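Prolyl 4-hydroxylase alpha subunit Fe(2+) 2OG dioxygenase domain-containing protein (Burkholderia ambifaria, PDB 3W20) probably acts as a metal- and 2-oxoglutarate-dependent dioxygenase that oxidises N-substituted L-amino acids, with zinc occupying the metal site in this crystal. Local coordinates at residues Q2-T14 and A29-I42. Numbering follows the deposited sequence.
Sequences QHTYPAQLMRFGT and ALDADEADAIVMDI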
ATOM      1  N   GLN A   2     -20.035 -23.346  19.775  1.00 39.30           N
ATOM      2  CA  GLN A   2     -18.983 -22.442  20.220  1.00 35.89           C
ATOM      3  C   GLN A   2     -18.795 -22.444  21.718  1.00 26.66           C
ATOM      4  O   GLN A   2     -19.763 -22.665  22.463  1.00 27.50           O
ATOM      5  CB  GLN A   2     -19.403 -20.983  19.871  1.00 38.53           C
ATOM      6  CG  GLN A   2     -19.641 -20.711  18.387  1.00 48.69           C
ATOM      7  CD  GLN A   2     -18.320 -20.624  17.635  1.00 51.77           C
ATOM      8  OE1 GLN A   2     -17.850 -19.537  17.313  1.00 57.38           O
ATOM      9  NE2 GLN A   2     -17.693 -21.777  17.391  1.00 59.85           N
ATOM     10  N   HIS A   3     -17.579 -22.081  22.163  1.00 22.53           N
ATOM     11  CA  HIS A   3     -17.357 -21.900  23.606  1.00 21.27           C
ATOM     12  C   HIS A   3     -18.156 -20.736  24.134  1.00 23.65           C
ATOM     13  O   HIS A   3     -18.328 -19.715  23.421  1.00 20.66           O
ATOM     14  CB  HIS A   3     -15.884 -21.688  23.922  1.00 22.09           C
ATOM     15  CG  HIS A   3     -15.043 -22.929  23.735  1.00 23.71           C
ATOM     16  ND1 HIS A   3     -14.383 -23.194  22.606  1.00 28.47           N
ATOM     17  CD2 HIS A   3     -14.806 -24.013  24.596  1.00 27.86           C
ATOM     18  CE1 HIS A   3     -13.725 -24.390  22.715  1.00 24.33           C
ATOM     19  NE2 HIS A   3     -13.988 -24.872  23.954  1.00 26.39           N
ATOM     20  N   THR A   4     -18.648 -20.882  25.368  1.00 21.25           N
ATOM     21  CA  THR A   4     -19.252 -19.742  26.066  1.00 23.73           C
ATOM     22  C   THR A   4     -18.257 -19.324  27.145  1.00 24.24           C
ATOM     23  O   THR A   4     -17.418 -20.099  27.524  1.00 28.48           O
ATOM     24  CB  THR A   4     -20.660 -20.063  26.615  1.00 27.22           C
ATOM     25  OG1 THR A   4     -20.516 -21.066  27.633  1.00 33.02           O
ATOM     26  CG2 THR A   4     -21.547 -20.577  25.533  1.00 24.73           C
ATOM     27  N   TYR A   5     -18.263 -18.053  27.549  1.00 21.37           N
ATOM     28  CA  TYR A   5     -17.378 -17.497  28.502  1.00 21.68           C
ATOM     29  C   TYR A   5     -18.170 -16.556  29.391  1.00 22.04           C
ATOM     30  O   TYR A   5     -19.137 -15.971  28.918  1.00 22.11           O
ATOM     31  CB  TYR A   5     -16.382 -16.664  27.754  1.00 21.42           C
ATOM     32  CG  TYR A   5     -15.649 -17.330  26.667  1.00 20.33           C
ATOM     33  CD1 TYR A   5     -14.459 -17.994  26.940  1.00 20.63           C
ATOM     34  CD2 TYR A   5     -16.086 -17.244  25.315  1.00 20.09           C
ATOM     35  CE1 TYR A   5     -13.713 -18.550  25.906  1.00 21.82           C
ATOM     36  CE2 TYR A   5     -15.354 -17.813  24.295  1.00 21.28           C
ATOM     37  CZ  TYR A   5     -14.175 -18.463  24.605  1.00 20.48           C
ATOM     38  OH  TYR A   5     -13.397 -19.025  23.598  1.00 22.52           O
ATOM     39  N   PRO A   6     -17.779 -16.419  30.686  1.00 25.89           N
ATOM     40  CA  PRO A   6     -18.345 -15.408  31.574  1.00 23.80           C
ATOM     41  C   PRO A   6     -18.287 -14.026  30.877  1.00 23.81           C
ATOM     42  O   PRO A   6     -17.207 -13.644  30.388  1.00 23.47           O
ATOM     43  CB  PRO A   6     -17.358 -15.422  32.783  1.00 25.13           C
ATOM     44  CG  PRO A   6     -16.767 -16.808  32.790  1.00 26.77           C
ATOM     45  CD  PRO A   6     -16.645 -17.155  31.315  1.00 25.79           C
ATOM     46  N   ALA A   7     -19.392 -13.275  30.900  1.00 21.49           N
ATOM     47  CA  ALA A   7     -19.455 -11.945  30.239  1.00 21.52           C
ATOM     48  C   ALA A   7     -20.194 -10.942  31.126  1.00 21.60           C
ATOM     49  O   ALA A   7     -21.190 -11.298  31.829  1.00 21.37           O
ATOM     50  CB  ALA A   7     -20.101 -12.055  28.856  1.00 19.88           C
ATOM     51  N   GLN A   8     -19.679  -9.736  31.158  1.00 18.74           N
ATOM     52  CA  GLN A   8     -20.463  -8.619  31.762  1.00 19.55           C
ATOM     53  C   GLN A   8     -20.891  -7.691  30.642  1.00 20.27           C
ATOM     54  O   GLN A   8     -20.048  -7.192  29.846  1.00 18.14           O
ATOM     55  CB  GLN A   8     -19.635  -7.824  32.772  1.00 23.76           C
ATOM     56  CG  GLN A   8     -19.132  -8.628  34.017  1.00 30.49           C
ATOM     57  CD  GLN A   8     -20.282  -9.195  34.874  1.00 37.07           C
ATOM     58  OE1 GLN A   8     -21.219  -8.472  35.209  1.00 40.04           O
ATOM     59  NE2 GLN A   8     -20.211 -10.511  35.228  1.00 36.39           N
ATOM     60  N   LEU A   9     -22.190  -7.432  30.560  1.00 18.08           N
ATOM     61  CA  LEU A   9     -22.672  -6.607  29.452  1.00 19.97           C
ATOM     62  C   LEU A   9     -23.085  -5.226  29.997  1.00 20.62           C
ATOM     63  O   LEU A   9     -23.948  -5.121  30.881  1.00 19.64           O
ATOM     64  CB  LEU A   9     -23.847  -7.341  28.782  1.00 22.21           C
ATOM     65  CG  LEU A   9     -24.499  -6.812  27.512  1.00 26.87           C
ATOM     66  CD1 LEU A   9     -25.097  -8.071  26.866  1.00 25.16           C
ATOM     67  CD2 LEU A   9     -25.598  -5.778  27.787  1.00 31.16           C
HETATM   68  N   MSE A  10     -22.493  -4.138  29.477  1.00 19.93           N
HETATM   69  CA  MSE A  10     -22.685  -2.821  30.060  1.00 19.81           C
HETATM   70  C   MSE A  10     -23.428  -1.923  29.135  1.00 20.38           C
HETATM   71  O   MSE A  10     -23.070  -1.830  27.960  1.00 16.35           O
HETATM   72  CB  MSE A  10     -21.356  -2.128  30.370  1.00 22.06           C
HETATM   73  CG  MSE A  10     -20.159  -2.936  29.884  1.00 36.54           C
HETATM   74 SE   MSE A  10     -19.625  -4.172  31.345  1.00 40.16          SE
HETATM   75  CE  MSE A  10     -19.213  -2.530  32.191  1.00 20.61           C
ATOM     76  N   ARG A  11     -24.450  -1.219  29.651  1.00 16.45           N
ATOM     77  CA  ARG A  11     -25.084  -0.106  28.903  1.00 19.54           C
ATOM     78  C   ARG A  11     -25.010   1.103  29.768  1.00 17.72           C
ATOM     79  O   ARG A  11     -25.115   0.971  30.997  1.00 17.22           O
ATOM     80  CB  ARG A  11     -26.570  -0.451  28.673  1.00 21.11           C
ATOM     81  CG  ARG A  11     -26.801  -1.339  27.495  1.00 31.76           C
ATOM     82  CD  ARG A  11     -26.471  -0.523  26.247  1.00 38.58           C
ATOM     83  NE  ARG A  11     -27.598  -0.296  25.407  1.00 46.18           N
ATOM     84  CZ  ARG A  11     -27.536   0.092  24.142  1.00 41.82           C
ATOM     85  NH1 ARG A  11     -26.359   0.411  23.505  1.00 31.52           N
ATOM     86  NH2 ARG A  11     -28.699   0.232  23.522  1.00 49.23           N
ATOM     87  N   PHE A  12     -24.854   2.271  29.177  1.00 17.29           N
ATOM     88  CA  PHE A  12     -24.847   3.532  29.935  1.00 19.49           C
ATOM     89  C   PHE A  12     -26.002   3.613  30.936  1.00 19.59           C
ATOM     90  O   PHE A  12     -27.130   3.309  30.605  1.00 21.99           O
ATOM     91  CB  PHE A  12     -24.896   4.798  29.012  1.00 17.93           C
ATOM     92  CG  PHE A  12     -23.650   4.965  28.168  1.00 17.89           C
ATOM     93  CD1 PHE A  12     -22.448   5.327  28.763  1.00 16.38           C
ATOM     94  CD2 PHE A  12     -23.696   4.684  26.786  1.00 17.95           C
ATOM     95  CE1 PHE A  12     -21.296   5.493  27.995  1.00 16.00           C
ATOM     96  CE2 PHE A  12     -22.528   4.771  26.032  1.00 17.77           C
ATOM     97  CZ  PHE A  12     -21.317   5.133  26.631  1.00 16.88           C
ATOM     98  N   GLY A  13     -25.673   4.049  32.172  1.00 18.61           N
ATOM     99  CA  GLY A  13     -26.678   4.307  33.237  1.00 20.87           C
ATOM    100  C   GLY A  13     -27.360   3.074  33.848  1.00 23.15           C
ATOM    101  O   GLY A  13     -28.283   3.243  34.671  1.00 23.59           O
ATOM    102  N   THR A  14     -26.910   1.875  33.498  1.00 23.59           N
ATOM    103  CA  THR A  14     -27.586   0.601  33.827  1.00 25.11           C
ATOM    104  C   THR A  14     -26.638  -0.386  34.513  1.00 24.43           C
ATOM    105  O   THR A  14     -25.456  -0.441  34.163  1.00 20.59           O
ATOM    106  CB  THR A  14     -28.074  -0.014  32.489  1.00 29.01           C
ATOM    107  OG1 THR A  14     -28.768   0.990  31.753  1.00 31.61           O
ATOM    108  CG2 THR A  14     -28.990  -1.167  32.673  1.00 33.29           C
ATOM    109  N   ALA A  29     -24.828  -8.757  20.036  1.00 17.41           N
ATOM    110  CA  ALA A  29     -25.515  -7.817  20.902  1.00 17.19           C
ATOM    111  C   ALA A  29     -24.964  -6.436  20.642  1.00 15.22           C
ATOM    112  O   ALA A  29     -25.723  -5.475  20.612  1.00 15.76           O
ATOM    113  CB  ALA A  29     -25.449  -8.220  22.399  1.00 18.34           C
ATOM    114  N   LEU A  30     -23.642  -6.331  20.446  1.00 14.14           N
ATOM    115  CA  LEU A  30     -23.085  -4.995  20.214  1.00 15.32           C
ATOM    116  C   LEU A  30     -23.592  -4.449  18.870  1.00 15.25           C
ATOM    117  O   LEU A  30     -23.900  -3.254  18.721  1.00 15.22           O
ATOM    118  CB  LEU A  30     -21.564  -5.035  20.258  1.00 13.41           C
ATOM    119  CG  LEU A  30     -21.100  -5.229  21.722  1.00 12.63           C
ATOM    120  CD1 LEU A  30     -19.702  -5.851  21.730  1.00 14.32           C
ATOM    121  CD2 LEU A  30     -21.031  -3.864  22.344  1.00 14.01           C
ATOM    122  N   ASP A  31     -23.622  -5.336  17.879  1.00 15.93           N
ATOM    123  CA  ASP A  31     -23.929  -4.858  16.504  1.00 15.73           C
ATOM    124  C   ASP A  31     -25.406  -4.482  16.481  1.00 16.71           C
ATOM    125  O   ASP A  31     -25.814  -3.677  15.649  1.00 16.59           O
ATOM    126  CB  ASP A  31     -23.681  -6.021  15.578  1.00 16.02           C
ATOM    127  CG  ASP A  31     -23.711  -5.640  14.122  1.00 18.89           C
ATOM    128  OD1 ASP A  31     -23.102  -4.681  13.683  1.00 16.97           O
ATOM    129  OD2 ASP A  31     -24.481  -6.317  13.418  1.00 21.20           O
ATOM    130  N   ALA A  32     -26.201  -5.119  17.349  1.00 17.30           N
ATOM    131  CA  ALA A  32     -27.610  -4.749  17.484  1.00 19.88           C
ATOM    132  C   ALA A  32     -27.843  -3.492  18.315  1.00 17.28           C
ATOM    133  O   ALA A  32     -28.997  -3.107  18.600  1.00 17.09           O
ATOM    134  CB  ALA A  32     -28.399  -5.927  18.091  1.00 19.76           C
ATOM    135  N   ASP A  33     -26.803  -2.828  18.746  1.00 15.99           N
ATOM    136  CA  ASP A  33     -26.941  -1.732  19.664  1.00 16.07           C
ATOM    137  C   ASP A  33     -27.661  -2.110  20.954  1.00 16.12           C
ATOM    138  O   ASP A  33     -28.419  -1.303  21.515  1.00 17.24           O
ATOM    139  CB  ASP A  33     -27.535  -0.440  18.997  1.00 16.09           C
ATOM    140  CG  ASP A  33     -27.260   0.814  19.759  1.00 18.04           C
ATOM    141  OD1 ASP A  33     -26.263   0.947  20.540  1.00 15.83           O
ATOM    142  OD2 ASP A  33     -28.109   1.753  19.651  1.00 18.73           O
ATOM    143  N   GLU A  34     -27.413  -3.306  21.459  1.00 16.75           N
ATOM    144  CA  GLU A  34     -28.034  -3.776  22.731  1.00 18.77           C
ATOM    145  C   GLU A  34     -27.041  -3.660  23.927  1.00 19.81           C
ATOM    146  O   GLU A  34     -27.386  -3.957  25.069  1.00 22.33           O
ATOM    147  CB  GLU A  34     -28.464  -5.233  22.592  1.00 19.82           C
ATOM    148  CG  GLU A  34     -29.768  -5.360  21.757  1.00 25.71           C
ATOM    149  CD  GLU A  34     -29.998  -6.775  21.235  1.00 30.17           C
ATOM    150  OE1 GLU A  34     -29.240  -7.677  21.652  1.00 33.19           O
ATOM    151  OE2 GLU A  34     -30.940  -6.988  20.415  1.00 28.17           O
ATOM    152  N   ALA A  35     -25.816  -3.279  23.639  1.00 17.32           N
ATOM    153  CA  ALA A  35     -24.823  -3.059  24.704  1.00 17.71           C
ATOM    154  C   ALA A  35     -23.836  -1.983  24.218  1.00 15.74           C
ATOM    155  O   ALA A  35     -23.643  -1.811  23.010  1.00 14.95           O
ATOM    156  CB  ALA A  35     -24.075  -4.341  24.969  1.00 20.43           C
ATOM    157  N   ASP A  36     -23.216  -1.248  25.153  1.00 14.72           N
ATOM    158  CA  ASP A  36     -22.170  -0.363  24.755  1.00 15.35           C
ATOM    159  C   ASP A  36     -20.780  -1.027  24.885  1.00 14.36           C
ATOM    160  O   ASP A  36     -19.877  -0.731  24.132  1.00 13.53           O
ATOM    161  CB  ASP A  36     -22.319   0.900  25.588  1.00 14.45           C
ATOM    162  CG  ASP A  36     -23.677   1.531  25.393  1.00 19.13           C
ATOM    163  OD1 ASP A  36     -23.983   1.826  24.230  1.00 19.48           O
ATOM    164  OD2 ASP A  36     -24.503   1.570  26.342  1.00 18.72           O
ATOM    165  N   ALA A  37     -20.606  -1.863  25.881  1.00 14.20           N
ATOM    166  CA  ALA A  37     -19.385  -2.646  26.056  1.00 14.11           C
ATOM    167  C   ALA A  37     -19.692  -3.970  26.675  1.00 14.52           C
ATOM    168  O   ALA A  37     -20.678  -4.138  27.413  1.00 17.83           O
ATOM    169  CB  ALA A  37     -18.350  -1.894  26.912  1.00 14.72           C
ATOM    170  N   ILE A  38     -18.861  -4.929  26.367  1.00 14.89           N
ATOM    171  CA  ILE A  38     -18.944  -6.301  26.924  1.00 13.52           C
ATOM    172  C   ILE A  38     -17.532  -6.711  27.293  1.00 15.19           C
ATOM    173  O   ILE A  38     -16.560  -6.618  26.479  1.00 15.50           O
ATOM    174  CB  ILE A  38     -19.540  -7.291  25.945  1.00 13.78           C
ATOM    175  CG1 ILE A  38     -20.967  -6.826  25.554  1.00 13.28           C
ATOM    176  CG2 ILE A  38     -19.721  -8.691  26.629  1.00 16.15           C
ATOM    177  CD1 ILE A  38     -21.683  -7.819  24.593  1.00 13.72           C
ATOM    178  N   VAL A  39     -17.400  -7.193  28.533  1.00 15.89           N
ATOM    179  CA  VAL A  39     -16.102  -7.707  28.983  1.00 15.83           C
ATOM    180  C   VAL A  39     -16.195  -9.201  29.268  1.00 15.36           C
ATOM    181  O   VAL A  39     -17.068  -9.630  30.038  1.00 19.74           O
ATOM    182  CB  VAL A  39     -15.601  -6.973  30.231  1.00 14.78           C
ATOM    183  CG1 VAL A  39     -14.252  -7.602  30.632  1.00 17.50           C
ATOM    184  CG2 VAL A  39     -15.391  -5.480  29.928  1.00 13.93           C
HETATM  185  N   MSE A  40     -15.335 -10.021  28.650  1.00 16.46           N
HETATM  186  CA  MSE A  40     -15.481 -11.485  28.698  1.00 16.03           C
HETATM  187  C   MSE A  40     -14.193 -12.152  29.208  1.00 18.95           C
HETATM  188  O   MSE A  40     -13.104 -11.743  28.889  1.00 18.62           O
HETATM  189  CB  MSE A  40     -15.698 -12.014  27.233  1.00 17.76           C
HETATM  190  CG  MSE A  40     -16.818 -11.233  26.539  1.00 18.54           C
HETATM  191 SE   MSE A  40     -17.118 -12.045  24.747  1.00 21.74          SE
HETATM  192  CE  MSE A  40     -17.711 -13.800  25.344  1.00 17.75           C
ATOM    193  N   ASP A  41     -14.341 -13.196  30.030  1.00 18.80           N
ATOM    194  CA  ASP A  41     -13.210 -13.921  30.591  1.00 21.60           C
ATOM    195  C   ASP A  41     -12.839 -15.025  29.622  1.00 20.91           C
ATOM    196  O   ASP A  41     -13.457 -16.064  29.565  1.00 23.64           O
ATOM    197  CB  ASP A  41     -13.604 -14.532  31.941  1.00 23.59           C
ATOM    198  CG  ASP A  41     -13.835 -13.507  33.003  1.00 27.83           C
ATOM    199  OD1 ASP A  41     -13.784 -12.290  32.745  1.00 24.82           O
ATOM    200  OD2 ASP A  41     -14.074 -13.911  34.151  1.00 25.32           O
ATOM    201  N   ILE A  42     -11.814 -14.772  28.824  1.00 19.63           N
ATOM    202  CA  ILE A  42     -11.461 -15.650  27.722  1.00 19.60           C
ATOM    203  C   ILE A  42     -10.320 -16.571  28.106  1.00 21.69           C
ATOM    204  O   ILE A  42     -10.411 -17.791  27.891  1.00 23.33           O
ATOM    205  CB  ILE A  42     -11.018 -14.830  26.484  1.00 20.66           C
ATOM    206  CG1 ILE A  42     -12.174 -13.911  26.003  1.00 19.89           C
ATOM    207  CG2 ILE A  42     -10.544 -15.771  25.383  1.00 22.73           C
ATOM    208  CD1 ILE A  42     -13.478 -14.685  25.804  1.00 20.17           C
TER
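Strand 4-10 and strand 37-41 pair antiparallel in the main sheet of the double-stranded beta-helix fold, where A7 lies against M40 and L9 against I38. Q8 and V39 form a hydrogen-bonded pair, Q8 N giving to V39 O over 2.8 Å. Packing is tight on the L9 face, which helix 23-31 covers. L9, its CG anti to the backbone N (chi1 -174°), lies alongside I38 and sets CD2 3.5 Å from A35 CB. The Y5 ring takes I42 CD1 over the centre of one face, a CH-pi contact 3.5 Å from the centroid, while M40 CE, the methyl of a selenomethionine, meets Y5 CD2 obliquely. The contact is looser at Q8, whose end leads away from strand 37-41, and at exposed P6, which crosses D41, whose OD1 turns to Q236.

Where strand 37-41 begins, D36 and A37 both face M10 in a classic beta bulge, and M10 O accepts from both backbone N atoms. R11, bent at chi2 (-68°), lays its guanidinium over the E34-A35 peptide. NH1 forms a salt bridge to D33 OD1 (3.0 Å), almost in the guanidinium plane but above the carboxylate, and a second to D36 OD1 (2.9 Å), whose hydrogen bond is bent and weak. R11 thus probably offsets both carboxylates, joining the Schellman-capped helix end to the bulge, while Q241 NE2, also donating to D33 OD1, extends the link to strand 236-241.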